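Long-range contacts in SidF, inhibitor of growth family, member 3 (Legionella pneumophila subsp. pneumophila, PDB 4FYE), which probably removes a phosphate from phosphoinositide lipids, acting as a phosphatidylinositol phosphate phosphatase: residues Trp417-Phe422 with Asn623-Gln628; Asn441-Asn446 with Ala545-His550; Leu556-Tyr561 with Leu612-Thr617. The protein carries 1 engineered substitution. All coordinates share one frame; numbering follows the deposited sequence.

Contact 1 of 3, residues Trp417-Phe422 with Asn623-Gln628; sequences WGVNWF and NNFKLQ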
loop_
_atom_site.group_PDB
_atom_site.type_symbol
_atom_site.label_atom_id
_atom_site.label_comp_id
_atom_site.label_asym_id
_atom_site.label_seq_id
_atom_site.Cartn_x
_atom_site.Cartn_y
_atom_site.Cartn_z
ATOM N N TRP A 417 0.396 13.891 3.300
ATOM C CA TRP A 417 -0.572 14.683 4.047
ATOM C C TRP A 417 -1.095 13.818 5.123
ATOM O O TRP A 417 -1.715 12.764 4.836
ATOM C CB TRP A 417 -1.754 15.047 3.189
ATOM C CG TRP A 417 -1.579 16.148 2.189
ATOM C CD1 TRP A 417 -1.443 17.524 2.446
ATOM C CD2 TRP A 417 -1.635 16.028 0.737
ATOM N NE1 TRP A 417 -1.355 18.223 1.264
ATOM C CE2 TRP A 417 -1.482 17.391 0.205
ATOM C CE3 TRP A 417 -1.789 14.984 -0.134
ATOM C CZ2 TRP A 417 -1.468 17.654 -1.147
ATOM C CZ3 TRP A 417 -1.780 15.247 -1.504
ATOM C CH2 TRP A 417 -1.605 16.545 -2.001
ATOM N N GLY A 418 -0.943 14.307 6.361
ATOM C CA GLY A 418 -1.151 13.501 7.557
ATOM C C GLY A 418 -2.598 13.147 7.827
ATOM O O GLY A 418 -3.535 13.815 7.309
ATOM N N VAL A 419 -2.803 12.148 8.696
ATOM C CA VAL A 419 -4.136 11.737 8.984
ATOM C C VAL A 419 -4.417 11.608 10.516
ATOM O O VAL A 419 -5.568 11.504 10.963
ATOM C CB VAL A 419 -4.251 10.453 8.114
ATOM C CG1 VAL A 419 -4.112 9.221 8.866
ATOM C CG2 VAL A 419 -5.221 10.527 6.945
ATOM N N ASN A 420 -3.373 11.589 11.340
ATOM C CA ASN A 420 -3.595 11.356 12.772
ATOM C C ASN A 420 -3.933 12.699 13.457
ATOM O O ASN A 420 -4.263 13.681 12.820
ATOM C CB ASN A 420 -2.385 10.695 13.417
ATOM C CG ASN A 420 -1.195 11.648 13.460
ATOM O OD1 ASN A 420 -0.065 11.271 13.819
ATOM N ND2 ASN A 420 -1.438 12.893 13.092
ATOM N N TRP A 421 -3.916 12.727 14.776
ATOM C CA TRP A 421 -4.413 13.884 15.497
ATOM C C TRP A 421 -3.491 15.075 15.280
ATOM O O TRP A 421 -3.857 16.220 15.486
ATOM C CB TRP A 421 -4.567 13.515 16.942
ATOM C CG TRP A 421 -5.230 14.587 17.797
ATOM C CD1 TRP A 421 -6.594 14.852 17.965
ATOM C CD2 TRP A 421 -4.561 15.610 18.595
ATOM N NE1 TRP A 421 -6.800 15.934 18.791
ATOM C CE2 TRP A 421 -5.621 16.396 19.239
ATOM C CE3 TRP A 421 -3.233 15.918 18.863
ATOM C CZ2 TRP A 421 -5.331 17.458 20.090
ATOM C CZ3 TRP A 421 -2.954 16.991 19.737
ATOM C CH2 TRP A 421 -3.979 17.734 20.324
ATOM N N PHE A 422 -2.265 14.835 14.854
ATOM C CA PHE A 422 -1.325 15.904 14.660
ATOM C C PHE A 422 -1.305 16.460 13.258
ATOM O O PHE A 422 -0.536 17.334 13.005
ATOM C CB PHE A 422 0.081 15.533 15.179
ATOM C CG PHE A 422 0.099 15.034 16.649
ATOM C CD1 PHE A 422 0.288 15.926 17.704
ATOM C CD2 PHE A 422 -0.031 13.661 16.963
ATOM C CE1 PHE A 422 0.308 15.476 19.048
ATOM C CE2 PHE A 422 0.007 13.206 18.280
ATOM C CZ PHE A 422 0.158 14.108 19.328
ATOM N N ASN A 623 -13.174 15.671 6.324
ATOM C CA ASN A 623 -12.507 15.416 5.028
ATOM C C ASN A 623 -11.291 14.590 5.155
ATOM O O ASN A 623 -10.548 14.482 4.213
ATOM C CB ASN A 623 -12.077 16.722 4.329
ATOM C CG ASN A 623 -13.246 17.590 4.012
ATOM O OD1 ASN A 623 -13.185 18.816 4.144
ATOM N ND2 ASN A 623 -14.353 16.960 3.640
ATOM N N ASN A 624 -11.062 14.039 6.331
ATOM C CA ASN A 624 -9.843 13.294 6.583
ATOM C C ASN A 624 -9.251 12.335 5.522
ATOM O O ASN A 624 -8.056 12.401 5.179
ATOM C CB ASN A 624 -9.872 12.653 7.964
ATOM C CG ASN A 624 -8.494 12.399 8.524
ATOM O OD1 ASN A 624 -8.325 11.587 9.479
ATOM N ND2 ASN A 624 -7.510 13.083 7.996
ATOM N N PHE A 625 -9.864 11.381 4.939
ATOM C CA PHE A 625 -8.705 10.843 4.039
ATOM C C PHE A 625 -8.849 11.283 2.581
ATOM O O PHE A 625 -8.279 10.661 1.647
ATOM C CB PHE A 625 -8.669 9.299 4.098
ATOM C CG PHE A 625 -8.138 8.715 5.407
ATOM C CD1 PHE A 625 -6.993 7.906 5.391
ATOM C CD2 PHE A 625 -8.733 9.011 6.637
ATOM C CE1 PHE A 625 -6.499 7.319 6.540
ATOM C CE2 PHE A 625 -8.237 8.437 7.813
ATOM C CZ PHE A 625 -7.122 7.585 7.778
ATOM N N LYS A 626 -9.694 12.291 2.339
ATOM C CA LYS A 626 -10.262 12.523 0.993
ATOM C C LYS A 626 -9.211 12.969 -0.055
ATOM O O LYS A 626 -9.290 12.567 -1.234
ATOM C CB LYS A 626 -11.366 13.567 1.027
ATOM C CG LYS A 626 -12.497 13.257 1.962
ATOM C CD LYS A 626 -13.732 13.972 1.457
ATOM C CE LYS A 626 -14.884 13.794 2.442
ATOM N NZ LYS A 626 -15.944 14.701 1.914
ATOM N N LEU A 627 -8.220 13.754 0.373
ATOM C CA LEU A 627 -7.356 14.408 -0.592
ATOM C C LEU A 627 -6.374 13.348 -1.039
ATOM O O LEU A 627 -6.174 13.174 -2.245
ATOM C CB LEU A 627 -6.672 15.667 -0.042
ATOM C CG LEU A 627 -5.540 16.298 -0.893
ATOM C CD1 LEU A 627 -6.011 16.662 -2.303
ATOM C CD2 LEU A 627 -4.974 17.529 -0.164
ATOM N N GLN A 628 -5.868 12.583 -0.071
ATOM C CA GLN A 628 -4.977 11.457 -0.317
ATOM C C GLN A 628 -5.673 10.455 -1.220
ATOM O O GLN A 628 -5.098 9.971 -2.218
ATOM C CB GLN A 628 -4.564 10.871 1.034
ATOM C CG GLN A 628 -3.914 11.885 2.013
ATOM C CD GLN A 628 -4.899 12.579 2.963
ATOM O OE1 GLN A 628 -5.982 12.914 2.580
ATOM N NE2 GLN A 628 -4.480 12.869 4.175
HETATM O O HOH W 1 -6.379 14.338 5.801
#
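Trp417 lays its indole against Leu627, whose CD2 methyl sits over the middle of one face, 3.6 Å from the centroid of the six-membered ring: a CH-pi contact. Leu627 is set up for this by a CG anti to its backbone N (chi1 169°), which puts the CD2 branch over the ring. A second such pair lies further along the loop. There Val419 stands across Phe625 at about a right angle, its CG2 over the middle of one ring face, 3.4 Å from the Phe625 centroid and 8° off the normal, while CG1 reaches toward CZ near the rim at 3.6 Å.

Between these two apolar pairs comes Gln628, bent at chi2 so that its amide folds back to the loop. NE2 donates to Trp417 O over 2.8 Å with an N-H...O angle of 156°, approaching from above the carbonyl plane. NE2 also gives a hydrogen bond to a water, 2.9 Å away, that lies close to Gly418 O and Asn624 O. The amide nitrogen is thus gripped twice in a buried setting.

Val419 also touches Arg652, first residue of helix 652-668, and Phe625 meets Phe719 edge-to-face. Phe625 takes the N-cap position of helix 626-637, so what forms here is a loop leaving strand 402-416 packed across a helix N-terminus, within the mixed alpha-beta phosphatase domain.

Contact 2 of 3, residues Asn441-Asn446 with Ala545-His550; sequences NARFVN and AIYELH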
loop_
_atom_site.group_PDB
_atom_site.type_symbol
_atom_site.label_atom_id
_atom_site.label_comp_id
_atom_site.label_asym_id
_atom_site.label_seq_id
_atom_site.Cartn_x
_atom_site.Cartn_y
_atom_site.Cartn_z
ATOM N N ASN A 441 4.249 19.184 -1.330
ATOM C CA ASN A 441 2.842 18.956 -1.612
ATOM C C ASN A 441 2.316 19.875 -2.713
ATOM O O ASN A 441 1.636 19.418 -3.676
ATOM C CB ASN A 441 2.017 19.023 -0.316
ATOM C CG ASN A 441 2.152 17.754 0.520
ATOM O OD1 ASN A 441 2.562 16.705 0.019
ATOM N ND2 ASN A 441 1.819 17.849 1.807
ATOM N N ALA A 442 2.694 21.140 -2.631
ATOM C CA ALA A 442 2.504 22.039 -3.780
ATOM C C ALA A 442 3.249 21.596 -5.108
ATOM O O ALA A 442 2.650 21.563 -6.196
ATOM C CB ALA A 442 2.813 23.491 -3.405
ATOM N N ARG A 443 4.529 21.247 -5.043
ATOM C CA ARG A 443 5.168 20.601 -6.184
ATOM C C ARG A 443 4.294 19.450 -6.747
ATOM O O ARG A 443 3.909 19.465 -7.942
ATOM C CB ARG A 443 6.510 20.061 -5.736
ATOM C CG ARG A 443 7.310 19.295 -6.799
ATOM C CD ARG A 443 8.789 19.431 -6.467
ATOM N NE ARG A 443 9.606 18.667 -7.378
ATOM C CZ ARG A 443 9.936 17.393 -7.210
ATOM N NH1 ARG A 443 9.547 16.747 -6.123
ATOM N NH2 ARG A 443 10.711 16.791 -8.122
ATOM N N PHE A 444 3.972 18.478 -5.880
ATOM C CA PHE A 444 3.139 17.317 -6.250
ATOM C C PHE A 444 1.830 17.768 -6.904
ATOM O O PHE A 444 1.449 17.282 -7.965
ATOM C CB PHE A 444 2.874 16.478 -4.994
ATOM C CG PHE A 444 1.937 15.313 -5.208
ATOM C CD1 PHE A 444 2.414 14.093 -5.649
ATOM C CD2 PHE A 444 0.574 15.451 -4.945
ATOM C CE1 PHE A 444 1.552 13.019 -5.828
ATOM C CE2 PHE A 444 -0.283 14.395 -5.103
ATOM C CZ PHE A 444 0.204 13.168 -5.553
ATOM N N VAL A 445 1.157 18.744 -6.322
ATOM C CA VAL A 445 -0.075 19.172 -6.926
ATOM C C VAL A 445 0.191 19.667 -8.344
ATOM O O VAL A 445 -0.496 19.265 -9.307
ATOM C CB VAL A 445 -0.845 20.171 -6.032
ATOM C CG1 VAL A 445 -1.942 20.880 -6.819
ATOM C CG2 VAL A 445 -1.470 19.439 -4.839
ATOM N N ASN A 446 1.213 20.503 -8.513
ATOM C CA ASN A 446 1.539 21.004 -9.872
ATOM C C ASN A 446 1.850 19.838 -10.846
ATOM O O ASN A 446 1.372 19.795 -11.987
ATOM C CB ASN A 446 2.740 21.926 -9.822
ATOM C CG ASN A 446 2.444 23.246 -9.202
ATOM O OD1 ASN A 446 1.315 23.767 -9.289
ATOM N ND2 ASN A 446 3.477 23.838 -8.578
ATOM N N ALA A 545 15.461 26.094 -5.322
ATOM C CA ALA A 545 15.048 27.101 -6.291
ATOM C C ALA A 545 13.864 26.596 -7.112
ATOM O O ALA A 545 12.954 27.362 -7.464
ATOM C CB ALA A 545 16.213 27.531 -7.184
ATOM N N ILE A 546 13.888 25.291 -7.398
ATOM C CA ILE A 546 12.772 24.555 -8.026
ATOM C C ILE A 546 11.483 24.667 -7.206
ATOM O O ILE A 546 10.408 24.996 -7.739
ATOM C CB ILE A 546 13.159 23.083 -8.236
ATOM C CG1 ILE A 546 14.234 23.004 -9.316
ATOM C CG2 ILE A 546 11.950 22.237 -8.630
ATOM C CD1 ILE A 546 14.878 21.653 -9.503
ATOM N N TYR A 547 11.586 24.414 -5.904
ATOM C CA TYR A 547 10.459 24.658 -5.034
ATOM C C TYR A 547 9.944 26.102 -5.160
ATOM O O TYR A 547 8.723 26.319 -5.291
ATOM C CB TYR A 547 10.834 24.335 -3.592
ATOM C CG TYR A 547 10.836 22.862 -3.295
ATOM C CD1 TYR A 547 9.794 22.056 -3.735
ATOM C CD2 TYR A 547 11.864 22.270 -2.543
ATOM C CE1 TYR A 547 9.777 20.694 -3.454
ATOM C CE2 TYR A 547 11.859 20.906 -2.244
ATOM C CZ TYR A 547 10.813 20.116 -2.702
ATOM O OH TYR A 547 10.771 18.732 -2.443
ATOM N N GLU A 548 10.883 27.068 -5.164
ATOM C CA GLU A 548 10.560 28.509 -5.167
ATOM C C GLU A 548 9.672 28.773 -6.368
ATOM O O GLU A 548 8.709 29.541 -6.296
ATOM C CB GLU A 548 11.831 29.386 -5.254
ATOM C CG GLU A 548 12.512 29.762 -3.933
ATOM C CD GLU A 548 12.223 31.199 -3.468
ATOM O OE1 GLU A 548 12.802 32.164 -4.042
ATOM O OE2 GLU A 548 11.437 31.368 -2.500
ATOM N N LEU A 549 9.995 28.090 -7.465
ATOM C CA LEU A 549 9.261 28.238 -8.719
ATOM C C LEU A 549 7.871 27.602 -8.629
ATOM O O LEU A 549 6.859 28.236 -9.020
ATOM C CB LEU A 549 10.084 27.664 -9.867
ATOM C CG LEU A 549 11.311 28.522 -10.209
ATOM C CD1 LEU A 549 12.190 27.881 -11.287
ATOM C CD2 LEU A 549 10.888 29.929 -10.614
ATOM N N HIS A 550 7.828 26.369 -8.088
ATOM C CA HIS A 550 6.566 25.712 -7.823
ATOM C C HIS A 550 5.697 26.608 -6.993
ATOM O O HIS A 550 4.516 26.792 -7.303
ATOM C CB HIS A 550 6.724 24.328 -7.159
ATOM C CG HIS A 550 6.941 23.185 -8.156
ATOM N ND1 HIS A 550 6.048 22.868 -9.115
ATOM C CD2 HIS A 550 8.002 22.302 -8.325
ATOM C CE1 HIS A 550 6.514 21.853 -9.878
ATOM N NE2 HIS A 550 7.708 21.503 -9.389
#
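Helices 438-458 and 522-583 pass with their local axes 9.4 Å apart at closest approach and inclined at 64°, and the backbones come nearest at Arg443 and His550, CA to CA 5.5 Å. The His550 ring fills this crossing point. Over one of its faces lies Arg443: CA is 3.8 Å from the ring centroid, nearly on the normal, and CG is 3.4 Å from NE2. At the ring edge Asn446 donates from ND2 to His550 ND1, 2.8 Å with an N-H...N angle of 157°, the amide and the ring being turned only 21° apart. A longer, weak bond runs from the same ND2 to His550 O. With ND1 accepting, a proton on NE2 would be the likely tautomer.

Arg443 then runs on, extended from CG to NE, past Tyr547, its CD 3.4 Å from CE1 of that ring. The polar ends converge beyond: Gln440 OE1 bonds both Arg443 NH1 and Tyr547 OH, and NH1 also forms a salt bridge with Asp385. This is a steep helix-helix crossing with a histidine wedged between, joining helix 522-583, here within the predicted coiled coil, to helix 438-458, which follows strand 402-416.

Contact 3 of 3, residues Leu556-Tyr561 with Leu612-Thr617; sequences LRKAYY and LYYENT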
loop_
_atom_site.group_PDB
_atom_site.type_symbol
_atom_site.label_atom_id
_atom_site.label_comp_id
_atom_site.label_asym_id
_atom_site.label_seq_id
_atom_site.Cartn_x
_atom_site.Cartn_y
_atom_site.Cartn_z
ATOM N N LEU A 556 -0.698 31.246 -8.470
ATOM C CA LEU A 556 -1.509 31.517 -9.640
ATOM C C LEU A 556 -2.576 30.456 -9.873
ATOM O O LEU A 556 -3.690 30.765 -10.293
ATOM C CB LEU A 556 -0.628 31.659 -10.874
ATOM C CG LEU A 556 0.184 32.966 -10.909
ATOM C CD1 LEU A 556 1.254 32.815 -11.972
ATOM C CD2 LEU A 556 -0.658 34.228 -11.140
ATOM N N ARG A 557 -2.270 29.205 -9.584
ATOM C CA ARG A 557 -3.328 28.210 -9.696
ATOM C C ARG A 557 -4.411 28.525 -8.671
ATOM O O ARG A 557 -5.616 28.463 -8.960
ATOM C CB ARG A 557 -2.777 26.787 -9.606
ATOM C CG ARG A 557 -2.537 26.172 -11.003
ATOM C CD ARG A 557 -1.196 25.450 -11.179
ATOM N NE ARG A 557 -1.150 24.786 -12.481
ATOM C CZ ARG A 557 -0.131 24.086 -12.977
ATOM N NH1 ARG A 557 0.992 23.919 -12.307
ATOM N NH2 ARG A 557 -0.241 23.545 -14.176
ATOM N N LYS A 558 -3.962 28.942 -7.500
ATOM C CA LYS A 558 -4.843 29.156 -6.367
ATOM C C LYS A 558 -5.838 30.269 -6.726
ATOM O O LYS A 558 -7.053 30.078 -6.689
ATOM C CB LYS A 558 -3.994 29.493 -5.134
ATOM C CG LYS A 558 -4.740 29.787 -3.832
ATOM C CD LYS A 558 -3.722 29.861 -2.692
ATOM C CE LYS A 558 -4.244 29.387 -1.341
ATOM N NZ LYS A 558 -4.974 30.479 -0.685
ATOM N N ALA A 559 -5.322 31.420 -7.119
ATOM C CA ALA A 559 -6.206 32.519 -7.498
ATOM C C ALA A 559 -7.105 32.147 -8.684
ATOM O O ALA A 559 -8.251 32.612 -8.762
ATOM C CB ALA A 559 -5.407 33.775 -7.811
ATOM N N TYR A 560 -6.589 31.324 -9.606
ATOM C CA TYR A 560 -7.376 30.929 -10.768
ATOM C C TYR A 560 -8.506 30.012 -10.340
ATOM O O TYR A 560 -9.653 30.188 -10.768
ATOM C CB TYR A 560 -6.512 30.195 -11.759
ATOM C CG TYR A 560 -7.251 29.740 -12.996
ATOM C CD1 TYR A 560 -8.003 28.573 -12.978
ATOM C CD2 TYR A 560 -7.186 30.485 -14.201
ATOM C CE1 TYR A 560 -8.680 28.141 -14.097
ATOM C CE2 TYR A 560 -7.860 30.063 -15.341
ATOM C CZ TYR A 560 -8.607 28.885 -15.289
ATOM O OH TYR A 560 -9.281 28.406 -16.405
ATOM N N TYR A 561 -8.193 29.045 -9.487
ATOM C CA TYR A 561 -9.198 28.091 -9.051
ATOM C C TYR A 561 -10.313 28.785 -8.295
ATOM O O TYR A 561 -11.488 28.468 -8.463
ATOM C CB TYR A 561 -8.588 27.006 -8.165
ATOM C CG TYR A 561 -9.643 26.126 -7.544
ATOM C CD1 TYR A 561 -10.324 25.197 -8.305
ATOM C CD2 TYR A 561 -9.982 26.251 -6.211
ATOM C CE1 TYR A 561 -11.302 24.402 -7.752
ATOM C CE2 TYR A 561 -10.961 25.462 -5.651
ATOM C CZ TYR A 561 -11.614 24.539 -6.430
ATOM O OH TYR A 561 -12.586 23.750 -5.886
ATOM N N LEU A 612 -10.086 20.728 -2.046
ATOM C CA LEU A 612 -9.636 20.366 -0.703
ATOM C C LEU A 612 -8.270 20.992 -0.432
ATOM O O LEU A 612 -7.912 21.305 0.719
ATOM C CB LEU A 612 -9.551 18.855 -0.571
ATOM C CG LEU A 612 -10.670 17.953 0.031
ATOM C CD1 LEU A 612 -11.833 18.647 0.780
ATOM C CD2 LEU A 612 -11.203 16.985 -0.998
ATOM N N TYR A 613 -7.501 21.173 -1.501
ATOM C CA TYR A 613 -6.119 21.593 -1.350
ATOM C C TYR A 613 -6.086 23.123 -1.309
ATOM O O TYR A 613 -5.602 23.711 -0.335
ATOM C CB TYR A 613 -5.193 20.998 -2.457
ATOM C CG TYR A 613 -3.791 21.582 -2.418
ATOM C CD1 TYR A 613 -2.928 21.330 -1.337
ATOM C CD2 TYR A 613 -3.369 22.473 -3.419
ATOM C CE1 TYR A 613 -1.681 21.919 -1.275
ATOM C CE2 TYR A 613 -2.118 23.079 -3.383
ATOM C CZ TYR A 613 -1.273 22.794 -2.321
ATOM O OH TYR A 613 -0.034 23.412 -2.327
ATOM N N TYR A 614 -6.643 23.759 -2.331
ATOM C CA TYR A 614 -6.574 25.206 -2.415
ATOM C C TYR A 614 -7.365 25.923 -1.312
ATOM O O TYR A 614 -6.861 26.903 -0.768
ATOM C CB TYR A 614 -6.910 25.710 -3.825
ATOM C CG TYR A 614 -5.886 25.299 -4.868
ATOM C CD1 TYR A 614 -4.569 25.743 -4.772
ATOM C CD2 TYR A 614 -6.230 24.514 -5.970
ATOM C CE1 TYR A 614 -3.623 25.394 -5.721
ATOM C CE2 TYR A 614 -5.279 24.163 -6.937
ATOM C CZ TYR A 614 -3.973 24.606 -6.803
ATOM O OH TYR A 614 -2.960 24.268 -7.694
ATOM N N GLU A 615 -8.556 25.419 -0.969
ATOM C CA GLU A 615 -9.384 25.906 0.188
ATOM C C GLU A 615 -8.848 25.435 1.552
ATOM O O GLU A 615 -9.334 25.830 2.606
ATOM C CB GLU A 615 -10.841 25.455 0.046
ATOM C CG GLU A 615 -11.501 26.020 -1.201
ATOM C CD GLU A 615 -13.005 25.783 -1.287
ATOM O OE1 GLU A 615 -13.613 25.277 -0.309
ATOM O OE2 GLU A 615 -13.596 26.131 -2.350
ATOM N N ASN A 616 -7.827 24.579 1.512
ATOM C CA ASN A 616 -7.164 24.152 2.719
ATOM C C ASN A 616 -8.175 23.543 3.682
ATOM O O ASN A 616 -8.132 23.750 4.900
ATOM C CB ASN A 616 -6.386 25.339 3.317
ATOM C CG ASN A 616 -5.483 24.947 4.479
ATOM O OD1 ASN A 616 -5.317 25.763 5.385
ATOM N ND2 ASN A 616 -4.928 23.701 4.496
ATOM N N THR A 617 -9.067 22.725 3.130
ATOM C CA THR A 617 -10.030 21.977 3.950
ATOM C C THR A 617 -9.689 20.475 4.167
ATOM O O THR A 617 -10.354 19.769 4.950
ATOM C CB THR A 617 -11.443 22.125 3.388
ATOM O OG1 THR A 617 -11.446 21.721 2.010
ATOM C CG2 THR A 617 -11.910 23.584 3.522
#
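Tyr614 pushes its ring against helix 522-583 with the backbone of Arg557 over one face, the carbonyl C standing 4.3 Å above the plane toward the rim, while CD2 of its neighbour Tyr613 covers the rim of the opposite face. Lys558 backs the CD1 side of the ring: its CA is 4.2 Å from the centroid, an off-centre CH-pi contact, and its CB is 3.8 Å from CD1. On the CD2 side stands Tyr561. The two tyrosine rings meet obliquely, planes at 32° and centroids 5.8 Å apart, and the closest atoms are Tyr561 CD2 and Tyr614 CB at 3.9 Å.

Having CG anti to the carbonyl carbon (chi1 -66°), Tyr614 points its hydroxyl end at the stem of Arg557, where OH comes within 3.2 Å of CB. The arginine itself bends at chi2 and leads its guanidinium off to Asp450, a salt bridge, and to Asn446. Lys558 reaches along the other way, bending at its end to bring CE 3.7 Å from Tyr614 O. No hydrogen bond links the two segments; the contact is van der Waals packing round the Tyr614 ring.

Just past it, a Schellman motif at Asn616 closes off helix 590-614. That end packs on helix 522-583 through Tyr614 and on helix 438-458, whose Val445 touches both Tyr613 and Tyr614.

The three contacts form one connected region. Contact 2 lies about 20 Å from contact 1 and 14 Å from contact 3, centre to centre, and contacts 1 and 3 are about 17 Å apart. Along the chain, contacts 2 and 3 follow in series, both using helix 522-583, and both are nested in the loop that contact 1 closes. They touch directly: Trp417 packs on Asn441, Phe444 and Val445 of contact 2 and on Tyr613 of contact 3, while Asn446 OD1 probably hydrogen-bonds Arg557 NH1 and Val445 packs on Tyr613 and Tyr614. The long helical excursion, including the predicted coiled coil, is thereby packed against the part of the phosphatase domain carrying strand 402-416 and helix 626-637.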